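Local structure of putative uronate isomerase (Thermotoga maritima, 4NAR) at residues 235-240 / 253-258; 318-323 / 347-352. The protein is of unproven function but may act in the manner of lactate racemases. One frame throughout, in Å; residues are numbered along the deposited sequence.

Interaction 1 of 2, residues 235-240 / 253-258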
loop_
_atom_site.group_PDB
_atom_site.type_symbol
_atom_site.label_atom_id
_atom_site.label_comp_id
_atom_site.label_asym_id
_atom_site.label_seq_id
_atom_site.Cartn_x
_atom_site.Cartn_y
_atom_site.Cartn_z
ATOM N N ALA A 235 17.820 1.044 -5.420
ATOM C CA ALA A 235 18.429 0.498 -4.205
ATOM C C ALA A 235 17.722 -0.757 -3.724
ATOM O O ALA A 235 16.505 -0.895 -3.872
ATOM C CB ALA A 235 18.444 1.532 -3.081
ATOM N N LEU A 236 18.504 -1.654 -3.132
ATOM C CA LEU A 236 17.990 -2.849 -2.484
ATOM C C LEU A 236 18.672 -2.933 -1.119
ATOM O O LEU A 236 19.865 -3.258 -1.031
ATOM C CB LEU A 236 18.322 -4.094 -3.321
ATOM C CG LEU A 236 17.314 -5.255 -3.365
ATOM C CD1 LEU A 236 18.030 -6.617 -3.422
ATOM C CD2 LEU A 236 16.305 -5.219 -2.212
ATOM N N TYR A 237 17.942 -2.604 -0.057
ATOM C CA TYR A 237 18.524 -2.633 1.278
ATOM C C TYR A 237 18.198 -3.965 1.952
ATOM O O TYR A 237 17.039 -4.230 2.316
ATOM C CB TYR A 237 18.030 -1.445 2.103
ATOM C CG TYR A 237 18.441 -0.117 1.516
ATOM C CD1 TYR A 237 19.725 0.074 1.013
ATOM C CD2 TYR A 237 17.548 0.948 1.447
ATOM C CE1 TYR A 237 20.117 1.294 0.463
ATOM C CE2 TYR A 237 17.923 2.169 0.896
ATOM C CZ TYR A 237 19.215 2.338 0.407
ATOM O OH TYR A 237 19.612 3.549 -0.139
ATOM N N ILE A 238 19.216 -4.808 2.107
ATOM C CA ILE A 238 19.032 -6.146 2.652
ATOM C C ILE A 238 19.442 -6.173 4.120
ATOM O O ILE A 238 20.534 -5.730 4.464
ATOM C CB ILE A 238 19.870 -7.177 1.868
ATOM C CG1 ILE A 238 19.580 -7.061 0.363
ATOM C CG2 ILE A 238 19.621 -8.593 2.401
ATOM C CD1 ILE A 238 20.186 -8.174 -0.501
ATOM N N ASP A 239 18.579 -6.692 4.988
ATOM C CA ASP A 239 18.884 -6.704 6.405
ATOM C C ASP A 239 18.133 -7.832 7.102
ATOM O O ASP A 239 17.358 -8.558 6.467
ATOM C CB ASP A 239 18.553 -5.348 7.017
ATOM C CG ASP A 239 19.338 -5.073 8.290
ATOM O OD1 ASP A 239 19.786 -6.055 8.949
ATOM O OD2 ASP A 239 19.489 -3.877 8.642
ATOM N N GLU A 240 18.358 -7.998 8.400
ATOM C CA GLU A 240 17.862 -9.202 9.072
ATOM C C GLU A 240 17.107 -8.918 10.380
ATOM O O GLU A 240 17.496 -8.050 11.171
ATOM C CB GLU A 240 19.011 -10.212 9.305
ATOM C CG GLU A 240 18.577 -11.474 10.075
ATOM C CD GLU A 240 19.610 -12.612 10.088
ATOM O OE1 GLU A 240 20.800 -12.389 9.745
ATOM O OE2 GLU A 240 19.220 -13.751 10.462
ATOM N N CYS A 253 13.411 5.235 3.260
ATOM C CA CYS A 253 12.638 6.476 3.301
ATOM C C CYS A 253 13.469 7.718 2.941
ATOM O O CYS A 253 12.969 8.651 2.291
ATOM C CB CYS A 253 12.025 6.663 4.688
ATOM S SG CYS A 253 10.692 5.506 5.068
ATOM N N GLU A 254 14.728 7.727 3.376
ATOM C CA GLU A 254 15.639 8.821 3.057
ATOM C C GLU A 254 15.882 8.924 1.550
ATOM O O GLU A 254 15.914 10.023 1.003
ATOM C CB GLU A 254 16.963 8.684 3.816
ATOM C CG GLU A 254 17.888 9.880 3.628
ATOM C CD GLU A 254 17.143 11.231 3.701
ATOM O OE1 GLU A 254 16.580 11.552 4.779
ATOM O OE2 GLU A 254 17.120 11.971 2.680
ATOM N N LEU A 255 16.014 7.785 0.873
ATOM C CA LEU A 255 16.202 7.802 -0.574
ATOM C C LEU A 255 14.901 8.168 -1.284
ATOM O O LEU A 255 14.886 9.070 -2.145
ATOM C CB LEU A 255 16.748 6.469 -1.100
ATOM C CG LEU A 255 17.030 6.524 -2.613
ATOM C CD1 LEU A 255 17.985 7.679 -2.960
ATOM C CD2 LEU A 255 17.554 5.197 -3.165
ATOM N N SER A 256 13.817 7.479 -0.911
ATOM C CA SER A 256 12.480 7.770 -1.442
ATOM C C SER A 256 12.074 9.243 -1.286
ATOM O O SER A 256 11.494 9.833 -2.203
ATOM C CB SER A 256 11.423 6.863 -0.796
ATOM O OG SER A 256 10.121 7.443 -0.881
ATOM N N SER A 257 12.392 9.846 -0.146
ATOM C CA SER A 257 12.030 11.246 0.068
ATOM C C SER A 257 12.758 12.217 -0.890
ATOM O O SER A 257 12.326 13.351 -1.077
ATOM C CB SER A 257 12.225 11.653 1.537
ATOM O OG SER A 257 13.602 11.640 1.898
ATOM N N GLN A 258 13.844 11.762 -1.508
ATOM C CA GLN A 258 14.608 12.599 -2.429
ATOM C C GLN A 258 14.194 12.315 -3.862
ATOM O O GLN A 258 14.403 13.132 -4.751
ATOM C CB GLN A 258 16.103 12.305 -2.311
ATOM C CG GLN A 258 16.794 12.794 -1.036
ATOM C CD GLN A 258 18.262 12.364 -0.998
ATOM O OE1 GLN A 258 18.593 11.262 -0.531
ATOM N NE2 GLN A 258 19.148 13.226 -1.511
#

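Interaction 2 of 2, residues 318-323 / 347-352. With SO4 (sulfate ion), chain B.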
loop_
_atom_site.group_PDB
_atom_site.type_symbol
_atom_site.label_atom_id
_atom_site.label_comp_id
_atom_site.label_asym_id
_atom_site.label_seq_id
_atom_site.Cartn_x
_atom_site.Cartn_y
_atom_site.Cartn_z
ATOM N N PRO A 318 -16.809 -8.146 -2.298
ATOM C CA PRO A 318 -18.201 -7.701 -2.516
ATOM C C PRO A 318 -18.757 -6.949 -1.323
ATOM O O PRO A 318 -19.457 -5.941 -1.469
ATOM C CB PRO A 318 -18.981 -9.016 -2.674
ATOM C CG PRO A 318 -17.957 -10.020 -3.136
ATOM C CD PRO A 318 -16.670 -9.610 -2.427
ATOM N N GLN A 319 -18.433 -7.450 -0.141
ATOM C CA GLN A 319 -18.906 -6.844 1.083
ATOM C C GLN A 319 -18.342 -5.433 1.239
ATOM O O GLN A 319 -19.103 -4.484 1.456
ATOM C CB GLN A 319 -18.541 -7.720 2.276
ATOM C CG GLN A 319 -18.839 -7.078 3.614
ATOM C CD GLN A 319 -20.146 -7.565 4.216
ATOM O OE1 GLN A 319 -20.149 -8.290 5.229
ATOM N NE2 GLN A 319 -21.271 -7.163 3.604
HETATM N N MSE A 320 -17.023 -5.286 1.110
HETATM C CA MSE A 320 -16.397 -3.959 1.213
HETATM C C MSE A 320 -16.861 -2.985 0.123
HETATM O O MSE A 320 -17.057 -1.794 0.392
HETATM C CB MSE A 320 -14.865 -4.049 1.281
HETATM C CG MSE A 320 -14.346 -4.066 2.727
HETATM SE SE MSE A 320 -12.542 -4.757 2.940
HETATM C CE MSE A 320 -11.583 -3.099 2.671
ATOM N N ASP A 321 -17.054 -3.510 -1.085
ATOM C CA ASP A 321 -17.650 -2.769 -2.193
ATOM C C ASP A 321 -19.063 -2.240 -1.837
ATOM O O ASP A 321 -19.375 -1.058 -2.075
ATOM C CB ASP A 321 -17.694 -3.658 -3.445
ATOM C CG ASP A 321 -18.175 -2.909 -4.679
ATOM O OD1 ASP A 321 -17.319 -2.380 -5.428
ATOM O OD2 ASP A 321 -19.409 -2.844 -4.897
ATOM N N LYS A 322 -19.895 -3.110 -1.254
ATOM C CA LYS A 322 -21.215 -2.726 -0.727
ATOM C C LYS A 322 -21.064 -1.615 0.308
ATOM O O LYS A 322 -21.800 -0.623 0.304
ATOM C CB LYS A 322 -21.892 -3.932 -0.072
ATOM C CG LYS A 322 -23.374 -4.113 -0.380
ATOM C CD LYS A 322 -23.819 -5.547 -0.040
ATOM C CE LYS A 322 -23.073 -6.592 -0.912
ATOM N NZ LYS A 322 -22.739 -7.884 -0.192
ATOM N N TRP A 323 -20.088 -1.779 1.189
ATOM C CA TRP A 323 -19.880 -0.814 2.258
ATOM C C TRP A 323 -19.484 0.556 1.729
ATOM O O TRP A 323 -20.027 1.572 2.173
ATOM C CB TRP A 323 -18.848 -1.334 3.247
ATOM C CG TRP A 323 -19.406 -2.391 4.139
ATOM C CD1 TRP A 323 -20.731 -2.616 4.425
ATOM C CD2 TRP A 323 -18.661 -3.374 4.878
ATOM N NE1 TRP A 323 -20.851 -3.678 5.297
ATOM C CE2 TRP A 323 -19.597 -4.160 5.593
ATOM C CE3 TRP A 323 -17.296 -3.664 5.006
ATOM C CZ2 TRP A 323 -19.204 -5.225 6.432
ATOM C CZ3 TRP A 323 -16.905 -4.722 5.839
ATOM C CH2 TRP A 323 -17.860 -5.488 6.541
ATOM N N LYS A 347 -14.102 0.537 9.777
ATOM C CA LYS A 347 -13.263 1.729 9.826
ATOM C C LYS A 347 -12.226 1.859 8.704
ATOM O O LYS A 347 -11.745 2.972 8.425
ATOM C CB LYS A 347 -12.610 1.853 11.205
ATOM C CG LYS A 347 -13.591 2.352 12.259
ATOM C CD LYS A 347 -12.999 2.319 13.652
ATOM C CE LYS A 347 -14.055 2.681 14.694
ATOM N NZ LYS A 347 -14.049 4.139 14.949
ATOM N N ASN A 348 -11.891 0.738 8.065
ATOM C CA ASN A 348 -10.974 0.739 6.926
ATOM C C ASN A 348 -11.662 1.439 5.742
ATOM O O ASN A 348 -11.128 2.407 5.180
ATOM C CB ASN A 348 -10.548 -0.703 6.573
ATOM C CG ASN A 348 -9.313 -0.765 5.652
ATOM O OD1 ASN A 348 -8.890 0.238 5.045
ATOM N ND2 ASN A 348 -8.737 -1.961 5.541
ATOM N N VAL A 349 -12.852 0.959 5.386
ATOM C CA VAL A 349 -13.721 1.655 4.434
ATOM C C VAL A 349 -13.960 3.127 4.830
ATOM O O VAL A 349 -13.892 4.032 3.980
ATOM C CB VAL A 349 -15.086 0.946 4.303
ATOM C CG1 VAL A 349 -16.051 1.768 3.430
ATOM C CG2 VAL A 349 -14.903 -0.467 3.754
ATOM N N ALA A 350 -14.238 3.361 6.113
ATOM C CA ALA A 350 -14.446 4.725 6.589
ATOM C C ALA A 350 -13.214 5.583 6.300
ATOM O O ALA A 350 -13.324 6.703 5.775
ATOM C CB ALA A 350 -14.776 4.742 8.094
ATOM N N ALA A 351 -12.038 5.059 6.638
ATOM C CA ALA A 351 -10.800 5.806 6.406
ATOM C C ALA A 351 -10.580 6.049 4.900
ATOM O O ALA A 351 -10.183 7.148 4.483
ATOM C CB ALA A 351 -9.594 5.076 7.044
ATOM N N HIS A 352 -10.851 5.022 4.094
ATOM C CA HIS A 352 -10.646 5.087 2.643
ATOM C C HIS A 352 -11.417 6.248 2.001
ATOM O O HIS A 352 -10.872 7.056 1.237
ATOM C CB HIS A 352 -11.110 3.782 2.004
ATOM C CG HIS A 352 -11.423 3.903 0.538
ATOM N ND1 HIS A 352 -10.450 4.027 -0.425
ATOM C CD2 HIS A 352 -12.612 3.891 -0.117
ATOM C CE1 HIS A 352 -11.023 4.094 -1.624
ATOM N NE2 HIS A 352 -12.327 4.021 -1.460
HETATM S S SO4 B . -5.380 -2.415 2.597
HETATM O O1 SO4 B . -4.585 -1.962 3.751
HETATM O O2 SO4 B . -4.816 -3.675 2.088
HETATM O O3 SO4 B . -6.777 -2.599 3.016
HETATM O O4 SO4 B . -5.329 -1.389 1.534
#

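Interaction 1 of 2, residues 235-240 / 253-258
Leu255 reaches from the helix to the strand with a single methyl group, and that methyl meets both Ala235 and Tyr237. Leu255 CD2 lies 3.8 Å from Ala235 CB, an apolar contact, and 4.0 Å from Tyr237 OH, a van der Waals approach to the phenol oxygen. The torsions explain the reach: with CG anti to the backbone N (chi1 -176°) and chi2 at 56°, Leu255 carries CD2 toward the strand. In Tyr237, CG is anti to the carbonyl carbon (chi1 -62°), which slants the ring back toward the Ala235 end of the strand and brings the hydroxyl to the leucine. The side chains of Tyr237 and Leu255 cross at about a right angle, and the approach is between the leucine methyl and the phenol oxygen. Ala235 and Tyr237 stand two residues apart in the strand, and both CB atoms are directed to the helix, as expected for neighbours on one face. The evidence for a light contact is consistent: 95 Å² is buried in all, and the closest CA atoms, those of Ala235 and Leu255, are 8.5 Å apart. The polar end of Tyr237 is held elsewhere, its OH hydrogen-bonded to Glu6 OE2, which leaves the leucine methyl to pack beside an anchored hydroxyl. The motif is a local beta-alpha unit: strand 231-240 runs directly into helix 241-259, and the chain turns back so that the end of the helix meets the middle of its own strand. Strand 231-240 lies between strands 5-6 and 217-227 in the mixed sheet, antiparallel to both, while Cys253, Ser256 and Ser257 of the helix touch Phe159 of strand 158-159.

Interaction 2 of 2, residues 318-323 / 347-352
Asn348 and Val349 of helix 347-357 meet Met320, a selenomethionine, and Trp323 of helix 318-327. Asn348 comes first: CG lies opposite the backbone N (chi1 -164°), which brings the amide across the end of Met320 at a slant. Met320 bends at chi3, and its methyl Met320 CE stands 4.2 Å from Asn348 ND2. The same nitrogen donates a long hydrogen bond to sulfate O3, 3.3 Å from Asn348 ND2, with an N-H...O angle of 156°. Val349 follows and divides its two methyls. Val349 CG2 packs 3.8 Å from Met320 CG, the two side chains sliding past each other in opposite directions, and sits 4.1 Å from Trp323 CB. Val349 CG2 also lies at the edge of the indole, near its plane. The other methyl, Val349 CG1, rests against the backbone, 4.0 Å from Trp323 C. The short axes approach to 10.2 Å and cross at -49°, a separation that the valine and selenomethionine side chains bridge. Replacing Asn348 by an alanine would probably leave sulfate O3 without this amide donor and open a gap beside the selenomethionine methyl. Sulfate probably came from the crystallisation liquor, and Thr72, His180 and Trp283 also bond to it. The chemistry is therefore split: an apolar join between the helices, centred on Val349, borders a polar anion-binding spot, to which Asn348 contributes one N-H.

In the fold
Interactions 1 and 2 lie on opposite sides of the chain's centre, their own centres 32 Å apart and their nearest atoms about 20 Å apart, so neither touches the other. They follow in series: interaction 1 is complete, at residue 258, well before residue 318 begins interaction 2. Interaction 1 belongs to strand 231-240 of the seven-stranded mixed sheet and to the helix that follows it. Between the two contacts the chain contributes strands 268-274 and 302-308 to the second, parallel sheet, and interaction 2 pairs two helices that come after those strands. The contacts share no helix, strand or sheet: one is a light strand-helix touch, the other helix packing beside the sulfate, each local to its part of the fold.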